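Local coordinates for OmpA family protein (Klebsiella pneumoniae subsp. pneumoniae, PDB 7RJJ) that forms the periplasmic OmpA-like domain of an outer membrane protein and probably binds peptidoglycan, here holding D-alanine, a building block of its stem peptide, at residues I7-M12 with L34-A39; E69-W74 with R110-S115; A98-D101 with G105-L108. All blocks are in the same frame, centred on the assembly; numbering follows the deposited sequence. Where two conformers were deposited one is given.

Contact 1: residues I7-M12 with L34-A39; sequences IRLDSM and LMDIKA
The carboxylate of Asp36 is the flat group of this contact, and Leu9 meets it obliquely: Leu9 CD2 lies 3.7 Å from Asp36 OD2, to one side of the carboxylate plane but not squarely over it. A water tilted to that same side donates to Asp36 OD2 at 3.0 Å, so this oxygen has a methyl and a water as neighbours. In the alpha/beta sandwich of the OmpA-like domain, these residues join the chain just after edge strand 7-8 to helix 27-38, which packs on one face of the sheet. The nearest approach is apolar, Leu9 CD2 to Asp36 CB at 3.6 Å. Leu9 carries CG beside its backbone N (chi1 -54°), which brings both methyls up to the helix, and the two side chains slide past each other in opposite senses. Leu9 CD1 then reaches Ile37 CG1 at 4.3 Å, the inner end of the contact, where Ile37 goes on to Met75 of helix 57-77. Leu9 also lies against Ser33 and Ile114, which places it between helix 27-38 and strand 112-117. With the backbones 7.5 Å apart at Leu9 CA and Asp36 CA, the polar link is left to the water: its oxygen accepts from the backbone N of Asp10 at 2.9 Å while one of its hydrogens points to Asp36 OD2.

Contact 2: residues E69-W74 with R110-S115; sequences ESVRDW and RRVEIS. With DAL (D-alanine), chain C.
Apolar contact joins the segments: Val71 of helix 57-77 and Val112 of strand 112-117 reach toward each other tip to tip, with Val71 CG2 3.8 Å from Val112 CG2. Val71 CG2 meets Val112 alone, whereas CG1, anti to the backbone N (chi1 171°), reaches both Ile114 CD1 and Val112 CG1, each at 4.1 Å. All three residues are buried.

Ion pairs form within each segment. Arg72 holds Asp73 side-on through NE and NH2, both to OD1 and both in the guanidinium plane, NH2 at 3.1 Å. Arg111 NE meets Glu113 OE2 at 2.8 Å in a nearly straight bond (171°).

Of the two segments, Arg110 alone touches the ligand: its aliphatic part lies against the D-alanine carboxylate, CD at 3.3 Å from ligand O. Its NH1 pairs with Asp52, which itself hydrogen-bonds the ligand through OD1, so Arg110 also acts from the second shell. Gly18, Asn60 and Arg67 are among the residues completing the site.

Strand 112-117 runs between strands 7-8 and 43-49. Val47 of strand 43-49 touches both Val71 and Val112, and Met12 also touches Val71; helix 57-77 thus rests on the middle of the sheet, next to helix 27-38.

Contact 3: residues A98-D101 with G105-L108; sequences ATND and GRAL
Arg106 and Asn100 carry this contact, their side chains crossing obliquely with the guanidinium and amide planes only 22° apart. The arginine does not use the amide as its acceptor. Its NH1 donates instead to the backbone O of Asn100, at 2.8 Å and 160°. That oxygen lies in the guanidinium plane, at its edge, whereas NH1 stands well above the carbonyl plane, away from the usual lone-pair direction. The first torsion of Arg106 sets CG beside the backbone N and 3.3 Å from Asn100 O; the bend at chi3 (-68°) then turns the guanidinium back so that NH1 reaches the same oxygen. The amide lies beside the aliphatic part: Asn100 OD1 is 3.5 Å from Arg106 CG, and its strong polar partner is Asn109 ND2, at the far end of helix 103-109.

Backbone meets backbone at Gly105, where the CA approaches Thr99 O at 3.0 Å in a CA-H...O contact. Thr99 O is also near Arg106 N, but the angle is too poor for a hydrogen bond. Ala98 points its methyl at the helix, where CB has Gly105 O as a polar neighbour at 3.5 Å and makes a small apolar contact with Leu108 CB at 3.8 Å.

The loop carries its own brace. Thr99 OG1 accepts from Asp101 N at 2.9 Å, which makes an ST turn, and the hydroxyl of Thr102 accepts from Gly105 N in the first turn of the helix. Arg106 and Asn100 both rest on Asp52, a residue that binds the D-alanine, and the side chain of Arg106 comes to about 7 Å from that ligand. The geometry is that of a loop turning into a short helix at the border of the D-alanine pocket: the ST turn shapes the loop, and the arginine-to-carbonyl bond ties it to the helix.

Overall arrangement
Contacts 1 and 2 are buried and share one sheet: Leu9 N and Met12 N lie at hydrogen-bonding distance from Ile114 O and Val112 O, so strand 112-117 supports both, while each contact brings in a different helix, 27-38 or 57-77. Their touching side chains are mostly aliphatic, with a bridging water at contact 1. Contact 3 lies at the surface, about 18 Å from contact 2 between centres, and relies on backbone carbonyls, an arginine and a threonine-based turn. It is nested in the loop that contact 2 closes, and helix 103-109 leads directly to Arg110, so contacts 2 and 3 approach the D-alanine pocket from adjoining parts of the chain.

Contact 1: residues I7-M12 with L34-A39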
loop_
_atom_site.group_PDB
_atom_site.type_symbol
_atom_site.label_atom_id
_atom_site.label_comp_id
_atom_site.label_asym_id
_atom_site.label_seq_id
_atom_site.Cartn_x
_atom_site.Cartn_y
_atom_site.Cartn_z
ATOM N N ILE A 7 -1.830 -14.227 0.341
ATOM C CA ILE A 7 -2.753 -13.690 -0.701
ATOM C C ILE A 7 -2.255 -12.294 -1.071
ATOM O O ILE A 7 -2.140 -11.465 -0.177
ATOM C CB ILE A 7 -4.212 -13.665 -0.197
ATOM C CG1 ILE A 7 -4.683 -15.047 0.261
ATOM C CG2 ILE A 7 -5.147 -13.062 -1.239
ATOM C CD1 ILE A 7 -4.579 -16.125 -0.792
ATOM N N ARG A 8 -1.953 -12.059 -2.345
ATOM C CA ARG A 8 -1.486 -10.710 -2.765
ATOM C C ARG A 8 -2.673 -9.969 -3.374
ATOM O O ARG A 8 -3.310 -10.531 -4.280
ATOM C CB ARG A 8 -0.289 -10.837 -3.712
ATOM C CG ARG A 8 0.933 -11.383 -2.994
ATOM C CD ARG A 8 2.117 -11.756 -3.854
ATOM N NE ARG A 8 3.172 -12.223 -2.958
ATOM C CZ ARG A 8 3.237 -13.436 -2.410
ATOM N NH1 ARG A 8 4.244 -13.734 -1.604
ATOM N NH2 ARG A 8 2.301 -14.339 -2.656
ATOM N N LEU A 9 -2.997 -8.789 -2.844
ATOM C CA LEU A 9 -4.122 -8.014 -3.413
ATOM C C LEU A 9 -3.591 -7.233 -4.612
ATOM O O LEU A 9 -2.380 -7.172 -4.757
ATOM C CB LEU A 9 -4.713 -7.097 -2.343
ATOM C CG LEU A 9 -5.131 -7.802 -1.055
ATOM C CD1 LEU A 9 -5.887 -6.848 -0.145
ATOM C CD2 LEU A 9 -5.965 -9.033 -1.356
ATOM N N ASP A 10 -4.470 -6.722 -5.471
ATOM C CA ASP A 10 -3.976 -5.944 -6.637
ATOM C C ASP A 10 -3.307 -4.658 -6.141
ATOM O O ASP A 10 -3.763 -4.116 -5.128
ATOM C CB ASP A 10 -5.102 -5.637 -7.624
ATOM C CG ASP A 10 -5.594 -6.852 -8.388
ATOM O OD1 ASP A 10 -5.847 -7.888 -7.750
ATOM O OD2 ASP A 10 -5.650 -6.769 -9.623
ATOM N N SER A 11 -2.267 -4.205 -6.850
ATOM C CA SER A 11 -1.540 -2.946 -6.542
ATOM C C SER A 11 -2.508 -1.770 -6.607
ATOM O O SER A 11 -3.460 -1.809 -7.384
ATOM C CB SER A 11 -0.413 -2.739 -7.523
ATOM O OG SER A 11 0.376 -1.623 -7.140
HETATM N N MSE A 12 -2.229 -0.714 -5.836
HETATM C CA MSE A 12 -3.070 0.475 -5.796
HETATM C C MSE A 12 -2.205 1.724 -5.973
HETATM O O MSE A 12 -1.529 2.151 -5.039
HETATM C CB MSE A 12 -3.834 0.547 -4.465
HETATM C CG MSE A 12 -4.972 -0.460 -4.327
HETATM SE SE MSE A 12 -5.916 -0.247 -2.607
HETATM C CE MSE A 12 -4.432 -0.462 -1.356
ATOM N N LEU A 34 -10.352 -3.557 0.828
ATOM C CA LEU A 34 -11.060 -3.726 2.115
ATOM C C LEU A 34 -11.893 -5.005 2.092
ATOM O O LEU A 34 -11.820 -5.797 3.030
ATOM C CB LEU A 34 -11.915 -2.486 2.386
ATOM C CG LEU A 34 -12.779 -2.558 3.644
ATOM C CD1 LEU A 34 -11.920 -2.779 4.880
ATOM C CD2 LEU A 34 -13.623 -1.305 3.799
HETATM N N MSE A 35 -12.663 -5.201 1.014
HETATM C CA MSE A 35 -13.516 -6.373 0.906
HETATM C C MSE A 35 -12.653 -7.638 0.951
HETATM O O MSE A 35 -12.988 -8.600 1.662
HETATM C CB MSE A 35 -14.398 -6.272 -0.342
HETATM C CG MSE A 35 -15.772 -5.709 -0.041
HETATM SE SE MSE A 35 -16.675 -4.975 -1.611
HETATM C CE MSE A 35 -15.467 -4.470 -3.071
ATOM N N ASP A 36 -11.515 -7.616 0.241
ATOM C CA ASP A 36 -10.602 -8.752 0.241
ATOM C C ASP A 36 -10.082 -8.994 1.670
ATOM O O ASP A 36 -9.950 -10.169 2.059
ATOM C CB ASP A 36 -9.436 -8.551 -0.730
ATOM C CG ASP A 36 -9.831 -8.544 -2.202
ATOM O OD1 ASP A 36 -10.856 -9.136 -2.531
ATOM O OD2 ASP A 36 -9.099 -7.934 -3.003
ATOM N N ILE A 37 -9.809 -7.917 2.413
ATOM C CA ILE A 37 -9.341 -8.011 3.832
ATOM C C ILE A 37 -10.464 -8.594 4.705
ATOM O O ILE A 37 -10.159 -9.489 5.542
ATOM C CB ILE A 37 -8.859 -6.635 4.349
ATOM C CG1 ILE A 37 -7.494 -6.283 3.754
ATOM C CG2 ILE A 37 -8.830 -6.596 5.875
ATOM C CD1 ILE A 37 -7.101 -4.826 3.850
ATOM N N LYS A 38 -11.705 -8.146 4.487
ATOM C CA LYS A 38 -12.856 -8.578 5.321
ATOM C C LYS A 38 -13.118 -10.072 5.119
ATOM O O LYS A 38 -13.601 -10.696 6.071
ATOM C CB LYS A 38 -14.095 -7.732 5.010
ATOM C CG LYS A 38 -13.983 -6.273 5.428
ATOM C CD LYS A 38 -13.971 -6.079 6.920
ATOM C CE LYS A 38 -13.702 -4.648 7.329
ATOM N NZ LYS A 38 -13.949 -4.446 8.780
ATOM N N ALA A 39 -12.756 -10.619 3.957
ATOM C CA ALA A 39 -13.003 -12.052 3.684
ATOM C C ALA A 39 -11.972 -12.922 4.410
ATOM O O ALA A 39 -12.176 -14.146 4.439
ATOM C CB ALA A 39 -12.985 -12.304 2.198
HETATM O O HOH W 1 -7.038 -7.988 -5.135
#

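Contact 2: residues E69-W74 with R110-S115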
loop_
_atom_site.group_PDB
_atom_site.type_symbol
_atom_site.label_atom_id
_atom_site.label_comp_id
_atom_site.label_asym_id
_atom_site.label_seq_id
_atom_site.Cartn_x
_atom_site.Cartn_y
_atom_site.Cartn_z
ATOM N N GLU A 69 1.345 3.833 5.563
ATOM C CA GLU A 69 0.606 4.293 6.775
ATOM C C GLU A 69 -0.732 4.946 6.381
ATOM O O GLU A 69 -1.697 4.759 7.136
ATOM C CB GLU A 69 1.470 5.235 7.605
ATOM C CG GLU A 69 2.648 4.530 8.248
ATOM C CD GLU A 69 3.643 5.458 8.922
ATOM O OE1 GLU A 69 3.533 6.684 8.730
ATOM O OE2 GLU A 69 4.538 4.952 9.619
ATOM N N SER A 70 -0.780 5.699 5.276
ATOM C CA SER A 70 -2.056 6.339 4.833
ATOM C C SER A 70 -3.104 5.256 4.532
ATOM O O SER A 70 -4.270 5.437 4.920
ATOM C CB SER A 70 -1.863 7.241 3.639
ATOM O OG SER A 70 -1.097 8.391 3.971
ATOM N N VAL A 71 -2.702 4.196 3.825
ATOM C CA VAL A 71 -3.613 3.063 3.482
ATOM C C VAL A 71 -3.984 2.322 4.770
ATOM O O VAL A 71 -5.181 2.069 4.961
ATOM C CB VAL A 71 -2.987 2.151 2.412
ATOM C CG1 VAL A 71 -3.777 0.876 2.198
ATOM C CG2 VAL A 71 -2.821 2.887 1.094
ATOM N N ARG A 72 -3.011 2.043 5.641
ATOM C CA ARG A 72 -3.335 1.378 6.932
ATOM C C ARG A 72 -4.394 2.218 7.651
ATOM O O ARG A 72 -5.453 1.663 8.019
ATOM C CB ARG A 72 -2.098 1.243 7.830
ATOM C CG ARG A 72 -2.399 0.760 9.243
ATOM C CD ARG A 72 -1.254 1.045 10.189
ATOM N NE ARG A 72 -1.093 2.485 10.350
ATOM C CZ ARG A 72 0.008 3.089 10.765
ATOM N NH1 ARG A 72 1.092 2.390 11.048
ATOM N NH2 ARG A 72 0.036 4.408 10.845
ATOM N N ASP A 73 -4.142 3.520 7.775
ATOM C CA ASP A 73 -5.058 4.443 8.501
ATOM C C ASP A 73 -6.461 4.406 7.879
ATOM O O ASP A 73 -7.446 4.409 8.641
ATOM C CB ASP A 73 -4.541 5.885 8.497
ATOM C CG ASP A 73 -3.287 6.140 9.315
ATOM O OD1 ASP A 73 -2.768 5.188 9.932
ATOM O OD2 ASP A 73 -2.843 7.315 9.326
ATOM N N TRP A 74 -6.548 4.363 6.547
ATOM C CA TRP A 74 -7.886 4.327 5.903
ATOM C C TRP A 74 -8.593 3.018 6.260
ATOM O O TRP A 74 -9.753 3.022 6.677
ATOM C CB TRP A 74 -7.763 4.502 4.387
ATOM C CG TRP A 74 -9.076 4.684 3.690
ATOM C CD1 TRP A 74 -9.660 5.869 3.344
ATOM C CD2 TRP A 74 -9.975 3.649 3.251
ATOM N NE1 TRP A 74 -10.844 5.644 2.698
ATOM C CE2 TRP A 74 -11.076 4.292 2.646
ATOM C CE3 TRP A 74 -9.964 2.252 3.312
ATOM C CZ2 TRP A 74 -12.145 3.580 2.100
ATOM C CZ3 TRP A 74 -11.019 1.549 2.771
ATOM C CH2 TRP A 74 -12.096 2.207 2.177
ATOM N N ARG A 110 4.122 4.883 -7.934
ATOM C CA ARG A 110 3.688 5.527 -6.666
ATOM C C ARG A 110 2.495 4.712 -6.172
ATOM O O ARG A 110 1.358 5.034 -6.558
ATOM C CB ARG A 110 3.349 7.002 -6.920
ATOM C CG ARG A 110 4.505 7.799 -7.507
ATOM C CD ARG A 110 4.223 9.290 -7.578
ATOM N NE ARG A 110 3.151 9.673 -8.493
ATOM C CZ ARG A 110 3.322 10.093 -9.757
ATOM N NH1 ARG A 110 4.528 10.164 -10.285
ATOM N NH2 ARG A 110 2.276 10.431 -10.492
ATOM N N ARG A 111 2.742 3.711 -5.321
ATOM C CA ARG A 111 1.617 2.811 -5.002
ATOM C C ARG A 111 1.801 2.090 -3.666
ATOM O O ARG A 111 2.864 2.215 -3.026
ATOM C CB ARG A 111 1.590 1.758 -6.110
ATOM C CG ARG A 111 2.732 0.760 -5.996
ATOM C CD ARG A 111 2.948 -0.069 -7.244
ATOM N NE ARG A 111 3.813 -1.211 -6.964
ATOM C CZ ARG A 111 5.137 -1.183 -6.977
ATOM N NH1 ARG A 111 5.785 -0.059 -7.254
ATOM N NH2 ARG A 111 5.818 -2.283 -6.703
ATOM N N VAL A 112 0.773 1.344 -3.288
ATOM C CA VAL A 112 0.813 0.457 -2.095
ATOM C C VAL A 112 0.357 -0.938 -2.541
ATOM O O VAL A 112 -0.559 -1.028 -3.384
ATOM C CB VAL A 112 -0.036 1.017 -0.941
ATOM C CG1 VAL A 112 -0.458 -0.071 0.034
ATOM C CG2 VAL A 112 0.667 2.165 -0.234
ATOM N N GLU A 113 1.032 -1.963 -2.029
ATOM C CA GLU A 113 0.751 -3.396 -2.275
ATOM C C GLU A 113 0.342 -4.007 -0.930
ATOM O O GLU A 113 0.964 -3.626 0.091
ATOM C CB GLU A 113 2.006 -4.111 -2.785
ATOM C CG GLU A 113 2.588 -3.559 -4.076
ATOM C CD GLU A 113 1.848 -3.911 -5.353
ATOM O OE1 GLU A 113 0.795 -4.608 -5.269
ATOM O OE2 GLU A 113 2.344 -3.518 -6.444
ATOM N N ILE A 114 -0.679 -4.858 -0.919
ATOM C CA ILE A 114 -1.132 -5.518 0.340
ATOM C C ILE A 114 -0.993 -7.033 0.171
ATOM O O ILE A 114 -1.392 -7.570 -0.891
ATOM C CB ILE A 114 -2.568 -5.094 0.711
ATOM C CG1 ILE A 114 -2.653 -3.590 0.987
ATOM C CG2 ILE A 114 -3.086 -5.901 1.894
ATOM C CD1 ILE A 114 -4.055 -3.067 1.194
ATOM N N SER A 115 -0.379 -7.678 1.162
ATOM C CA SER A 115 -0.260 -9.155 1.172
ATOM C C SER A 115 -0.925 -9.659 2.453
ATOM O O SER A 115 -0.668 -9.046 3.513
ATOM C CB SER A 115 1.165 -9.600 1.101
ATOM O OG SER A 115 1.782 -9.149 -0.089
HETATM N N DAL C . 9.758 9.694 -6.005
HETATM C CA DAL C . 8.593 10.630 -6.050
HETATM C CB DAL C . 8.861 11.826 -5.174
HETATM C C DAL C . 7.314 9.892 -5.631
HETATM O O DAL C . 6.304 10.516 -5.311
HETATM O OXT DAL C . 7.245 8.660 -5.623
#

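Contact 3: residues A98-D101 with G105-L108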
loop_
_atom_site.group_PDB
_atom_site.type_symbol
_atom_site.label_atom_id
_atom_site.label_comp_id
_atom_site.label_asym_id
_atom_site.label_seq_id
_atom_site.Cartn_x
_atom_site.Cartn_y
_atom_site.Cartn_z
ATOM N N ALA A 98 6.398 -0.537 -13.190
ATOM C CA ALA A 98 6.310 0.123 -14.509
ATOM C C ALA A 98 7.575 0.941 -14.761
ATOM O O ALA A 98 8.318 1.211 -13.803
ATOM C CB ALA A 98 5.081 1.001 -14.567
ATOM N N THR A 99 7.794 1.316 -16.019
ATOM C CA THR A 99 8.975 2.136 -16.371
ATOM C C THR A 99 8.897 3.458 -15.602
ATOM O O THR A 99 7.755 3.892 -15.271
ATOM C CB THR A 99 9.049 2.382 -17.888
ATOM O OG1 THR A 99 10.177 3.216 -18.165
ATOM C CG2 THR A 99 7.805 3.039 -18.445
ATOM N N ASN A 100 10.063 4.009 -15.240
ATOM C CA ASN A 100 10.119 5.366 -14.640
ATOM C C ASN A 100 10.451 6.349 -15.773
ATOM O O ASN A 100 10.665 7.530 -15.479
ATOM C CB ASN A 100 11.123 5.449 -13.488
ATOM C CG ASN A 100 10.561 4.894 -12.199
ATOM O OD1 ASN A 100 9.523 5.366 -11.724
ATOM N ND2 ASN A 100 11.234 3.907 -11.631
ATOM N N ASP A 101 10.439 5.867 -17.024
ATOM C CA ASP A 101 10.772 6.719 -18.206
ATOM C C ASP A 101 9.555 7.489 -18.735
ATOM O O ASP A 101 9.741 8.221 -19.708
ATOM C CB ASP A 101 11.398 5.895 -19.335
ATOM C CG ASP A 101 12.883 5.609 -19.125
ATOM O OD1 ASP A 101 13.511 6.294 -18.272
ATOM O OD2 ASP A 101 13.409 4.727 -19.842
ATOM N N GLY A 105 4.054 5.696 -16.296
ATOM C CA GLY A 105 4.855 4.653 -15.630
ATOM C C GLY A 105 5.190 5.053 -14.202
ATOM O O GLY A 105 5.021 4.223 -13.308
ATOM N N ARG A 106 5.647 6.291 -14.012
ATOM C CA ARG A 106 6.010 6.784 -12.660
ATOM C C ARG A 106 4.747 6.833 -11.795
ATOM O O ARG A 106 4.850 6.499 -10.609
ATOM C CB ARG A 106 6.724 8.137 -12.734
ATOM C CG ARG A 106 8.083 8.084 -13.424
ATOM C CD ARG A 106 8.859 9.388 -13.349
ATOM N NE ARG A 106 8.257 10.474 -14.112
ATOM C CZ ARG A 106 8.476 10.711 -15.411
ATOM N NH1 ARG A 106 9.274 9.924 -16.120
ATOM N NH2 ARG A 106 7.893 11.745 -15.997
ATOM N N ALA A 107 3.596 7.186 -12.373
ATOM C CA ALA A 107 2.357 7.243 -11.557
ATOM C C ALA A 107 2.001 5.839 -11.070
ATOM O O ALA A 107 1.520 5.719 -9.917
ATOM C CB ALA A 107 1.220 7.864 -12.329
ATOM N N LEU A 108 2.239 4.821 -11.905
ATOM C CA LEU A 108 1.937 3.423 -11.499
ATOM C C LEU A 108 2.865 2.998 -10.354
ATOM O O LEU A 108 2.393 2.250 -9.465
ATOM C CB LEU A 108 2.086 2.484 -12.703
ATOM C CG LEU A 108 0.915 2.468 -13.685
ATOM C CD1 LEU A 108 1.274 1.704 -14.950
ATOM C CD2 LEU A 108 -0.338 1.884 -13.053
#